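Local atomic coordinates of KLLA0F20702p (Kluyveromyces lactis, PDB entry 5Y5A), a protein that probably serves as the Est1 subunit of yeast telomerase, binding Cdc13 so that the enzyme is recruited to telomeres. Residues A[134-142]-A[154-162]. Sequence-based numbering, arbitrary orientation.
Sequences YYSTLELIF and DTRSKLNIS
The hydroxyl of Tyr135 gives its proton to a backbone carbonyl where a short helix has just ended: OH lies 2.8 Å from Leu159 O, which sits at the ring edge near its plane, and the C=O...O angle of 167° makes the approach almost head-on. With CG anti to the backbone N (chi1 -171°), the ring reaches out from helix 113-144 to the turn. A phenylalanine here would probably leave Leu159 O without this donor and the turn less firmly tied to the helix. One helical turn further on, Leu138 CD1 meets Leu159 CD1 at 3.9 Å, the two side chains crossing at about a right angle. Phe142 carries most of the apolar contact. Ile161 CD1 makes an off-centre CH-pi contact 4.1 Å from the centroid of the Phe142 ring, while Thr155 CG2 touches Phe142 CZ at 3.9 Å and the aliphatic part of Arg156 runs past Phe142 CD2 and CE2 in the opposite direction. Leu147 also packs on Phe142, and Cys191 of helix 179-206 on Leu138. Within 154-162, Arg156 O accepts from Leu159 N and Ile161 N, from opposite faces of its plane. Asn160, with positive phi, completes a Schellman motif, here docked against a long helix of the all-helical, TPR-like Est1 region.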
loop_
_atom_site.group_PDB
_atom_site.type_symbol
_atom_site.label_atom_id
_atom_site.label_comp_id
_atom_site.label_asym_id
_atom_site.label_seq_id
_atom_site.Cartn_x
_atom_site.Cartn_y
_atom_site.Cartn_z
ATOM N N TYR A 134 12.887 -15.004 -15.137
ATOM C CA TYR A 134 11.600 -14.741 -14.504
ATOM C C TYR A 134 10.452 -14.694 -15.501
ATOM O O TYR A 134 9.377 -15.232 -15.240
ATOM C CB TYR A 134 11.657 -13.435 -13.721
ATOM C CG TYR A 134 12.577 -13.513 -12.532
ATOM C CD1 TYR A 134 12.346 -14.434 -11.513
ATOM C CD2 TYR A 134 13.674 -12.673 -12.423
ATOM C CE1 TYR A 134 13.186 -14.517 -10.424
ATOM C CE2 TYR A 134 14.520 -12.747 -11.333
ATOM C CZ TYR A 134 14.272 -13.669 -10.340
ATOM O OH TYR A 134 15.110 -13.744 -9.256
ATOM N N TYR A 135 10.677 -14.045 -16.637
ATOM C CA TYR A 135 9.643 -13.928 -17.654
ATOM C C TYR A 135 9.386 -15.264 -18.365
ATOM O O TYR A 135 8.273 -15.507 -18.831
ATOM C CB TYR A 135 10.012 -12.842 -18.671
ATOM C CG TYR A 135 8.891 -12.505 -19.630
ATOM C CD1 TYR A 135 7.765 -11.822 -19.195
ATOM C CD2 TYR A 135 8.960 -12.868 -20.969
ATOM C CE1 TYR A 135 6.735 -11.512 -20.059
ATOM C CE2 TYR A 135 7.936 -12.557 -21.845
ATOM C CZ TYR A 135 6.823 -11.882 -21.382
ATOM O OH TYR A 135 5.798 -11.572 -22.246
ATOM N N SER A 136 10.406 -16.119 -18.453
ATOM C CA SER A 136 10.232 -17.469 -19.004
ATOM C C SER A 136 9.222 -18.230 -18.172
ATOM O O SER A 136 8.350 -18.924 -18.697
ATOM C CB SER A 136 11.543 -18.262 -19.020
ATOM O OG SER A 136 12.504 -17.697 -19.889
ATOM N N THR A 137 9.364 -18.101 -16.860
ATOM C CA THR A 137 8.534 -18.832 -15.923
ATOM C C THR A 137 7.080 -18.386 -16.054
ATOM O O THR A 137 6.177 -19.220 -16.095
ATOM C CB THR A 137 9.040 -18.640 -14.491
ATOM O OG1 THR A 137 10.461 -18.834 -14.477
ATOM C CG2 THR A 137 8.393 -19.643 -13.554
ATOM N N LEU A 138 6.865 -17.074 -16.142
ATOM C CA LEU A 138 5.540 -16.522 -16.418
ATOM C C LEU A 138 4.935 -17.115 -17.690
ATOM O O LEU A 138 3.823 -17.647 -17.668
ATOM C CB LEU A 138 5.605 -15.001 -16.548
ATOM C CG LEU A 138 5.588 -14.186 -15.260
ATOM C CD1 LEU A 138 5.671 -12.707 -15.580
ATOM C CD2 LEU A 138 4.342 -14.493 -14.452
ATOM N N GLU A 139 5.673 -17.012 -18.793
ATOM C CA GLU A 139 5.229 -17.546 -20.080
ATOM C C GLU A 139 4.952 -19.042 -19.993
ATOM O O GLU A 139 3.987 -19.535 -20.577
ATOM C CB GLU A 139 6.271 -17.276 -21.173
ATOM C CG GLU A 139 6.345 -15.833 -21.646
ATOM C CD GLU A 139 7.363 -15.638 -22.760
ATOM O OE1 GLU A 139 8.471 -16.208 -22.666
ATOM O OE2 GLU A 139 7.055 -14.913 -23.731
ATOM N N LEU A 140 5.811 -19.758 -19.271
ATOM C CA LEU A 140 5.613 -21.181 -19.035
ATOM C C LEU A 140 4.282 -21.415 -18.342
ATOM O O LEU A 140 3.475 -22.231 -18.783
ATOM C CB LEU A 140 6.746 -21.760 -18.186
ATOM C CG LEU A 140 6.530 -23.198 -17.700
ATOM C CD1 LEU A 140 6.541 -24.173 -18.868
ATOM C CD2 LEU A 140 7.557 -23.604 -16.657
ATOM N N ILE A 141 4.062 -20.675 -17.262
ATOM C CA ILE A 141 2.876 -20.831 -16.436
ATOM C C ILE A 141 1.596 -20.554 -17.216
ATOM O O ILE A 141 0.676 -21.370 -17.222
ATOM C CB ILE A 141 2.940 -19.907 -15.212
ATOM C CG1 ILE A 141 3.983 -20.426 -14.222
ATOM C CG2 ILE A 141 1.582 -19.802 -14.544
ATOM C CD1 ILE A 141 4.291 -19.454 -13.104
ATOM N N PHE A 142 1.558 -19.423 -17.881
ATOM C CA PHE A 142 0.402 -19.024 -18.639
ATOM C C PHE A 142 0.147 -19.874 -19.873
ATOM O O PHE A 142 -0.925 -19.836 -20.441
ATOM C CB PHE A 142 0.537 -17.565 -19.035
ATOM C CG PHE A 142 0.164 -16.606 -17.948
ATOM C CD1 PHE A 142 1.063 -16.261 -16.983
ATOM C CD2 PHE A 142 -1.086 -16.051 -17.902
ATOM C CE1 PHE A 142 0.729 -15.387 -15.984
ATOM C CE2 PHE A 142 -1.427 -15.171 -16.906
ATOM C CZ PHE A 142 -0.515 -14.840 -15.947
ATOM N N ASP A 154 -7.661 -9.899 -17.828
ATOM C CA ASP A 154 -6.828 -9.021 -18.639
ATOM C C ASP A 154 -5.357 -9.084 -18.254
ATOM O O ASP A 154 -4.536 -8.367 -18.824
ATOM C CB ASP A 154 -7.319 -7.586 -18.514
ATOM C CG ASP A 154 -7.391 -7.131 -17.076
ATOM O OD1 ASP A 154 -8.427 -7.387 -16.423
ATOM O OD2 ASP A 154 -6.413 -6.528 -16.591
ATOM N N THR A 155 -5.029 -9.928 -17.281
ATOM C CA THR A 155 -3.652 -10.070 -16.818
ATOM C C THR A 155 -2.742 -10.589 -17.925
ATOM O O THR A 155 -1.627 -10.098 -18.108
ATOM C CB THR A 155 -3.562 -11.012 -15.612
ATOM O OG1 THR A 155 -4.132 -10.371 -14.466
ATOM C CG2 THR A 155 -2.114 -11.367 -15.306
ATOM N N ARG A 156 -3.201 -11.556 -18.700
ATOM C CA ARG A 156 -2.398 -12.058 -19.801
ATOM C C ARG A 156 -2.079 -10.913 -20.718
ATOM O O ARG A 156 -0.951 -10.715 -21.087
ATOM C CB ARG A 156 -3.164 -13.089 -20.610
ATOM C CG ARG A 156 -2.924 -14.513 -20.203
ATOM C CD ARG A 156 -3.747 -15.457 -21.052
ATOM N NE ARG A 156 -3.029 -16.701 -21.206
ATOM C CZ ARG A 156 -3.411 -17.847 -20.674
ATOM N NH1 ARG A 156 -3.026 -18.985 -21.210
ATOM N NH2 ARG A 156 -4.177 -17.857 -19.612
ATOM N N SER A 157 -3.089 -10.156 -21.091
ATOM C CA SER A 157 -2.881 -9.026 -21.988
ATOM C C SER A 157 -1.778 -8.104 -21.487
ATOM O O SER A 157 -0.861 -7.759 -22.230
ATOM C CB SER A 157 -4.180 -8.234 -22.152
ATOM O OG SER A 157 -5.276 -9.097 -22.390
ATOM N N LYS A 158 -1.870 -7.714 -20.220
ATOM C CA LYS A 158 -0.907 -6.794 -19.618
ATOM C C LYS A 158 0.524 -7.316 -19.620
ATOM O O LYS A 158 1.464 -6.539 -19.468
ATOM C CB LYS A 158 -1.304 -6.476 -18.178
ATOM C CG LYS A 158 -2.544 -5.628 -18.032
ATOM C CD LYS A 158 -2.782 -5.311 -16.567
ATOM C CE LYS A 158 -3.999 -4.438 -16.375
ATOM N NZ LYS A 158 -4.235 -4.156 -14.934
ATOM N N LEU A 159 0.686 -8.627 -19.772
ATOM C CA LEU A 159 2.015 -9.232 -19.754
ATOM C C LEU A 159 2.491 -9.607 -21.150
ATOM O O LEU A 159 3.524 -10.261 -21.299
ATOM C CB LEU A 159 2.046 -10.429 -18.800
ATOM C CG LEU A 159 1.995 -10.054 -17.319
ATOM C CD1 LEU A 159 2.091 -11.280 -16.424
ATOM C CD2 LEU A 159 3.101 -9.062 -17.002
ATOM N N ASN A 160 1.728 -9.184 -22.157
ATOM C CA ASN A 160 1.992 -9.501 -23.564
ATOM C C ASN A 160 2.179 -10.992 -23.802
ATOM O O ASN A 160 2.946 -11.407 -24.671
ATOM C CB ASN A 160 3.201 -8.749 -24.111
ATOM C CG ASN A 160 2.852 -7.349 -24.567
ATOM O OD1 ASN A 160 2.203 -6.590 -23.844
ATOM N ND2 ASN A 160 3.262 -7.005 -25.779
ATOM N N ILE A 161 1.471 -11.793 -23.019
ATOM C CA ILE A 161 1.488 -13.232 -23.188
ATOM C C ILE A 161 0.327 -13.625 -24.090
ATOM O O ILE A 161 -0.809 -13.197 -23.876
ATOM C CB ILE A 161 1.397 -13.952 -21.834
ATOM C CG1 ILE A 161 2.657 -13.669 -21.010
ATOM C CG2 ILE A 161 1.199 -15.444 -22.028
ATOM C CD1 ILE A 161 2.563 -14.110 -19.565
ATOM N N SER A 162 0.613 -14.421 -25.114
ATOM C CA SER A 162 -0.428 -14.855 -26.035
ATOM C C SER A 162 -1.376 -15.850 -25.371
ATOM O O SER A 162 -1.188 -16.234 -24.215
ATOM C CB SER A 162 0.187 -15.468 -27.294
ATOM O OG SER A 162 0.680 -14.458 -28.156
#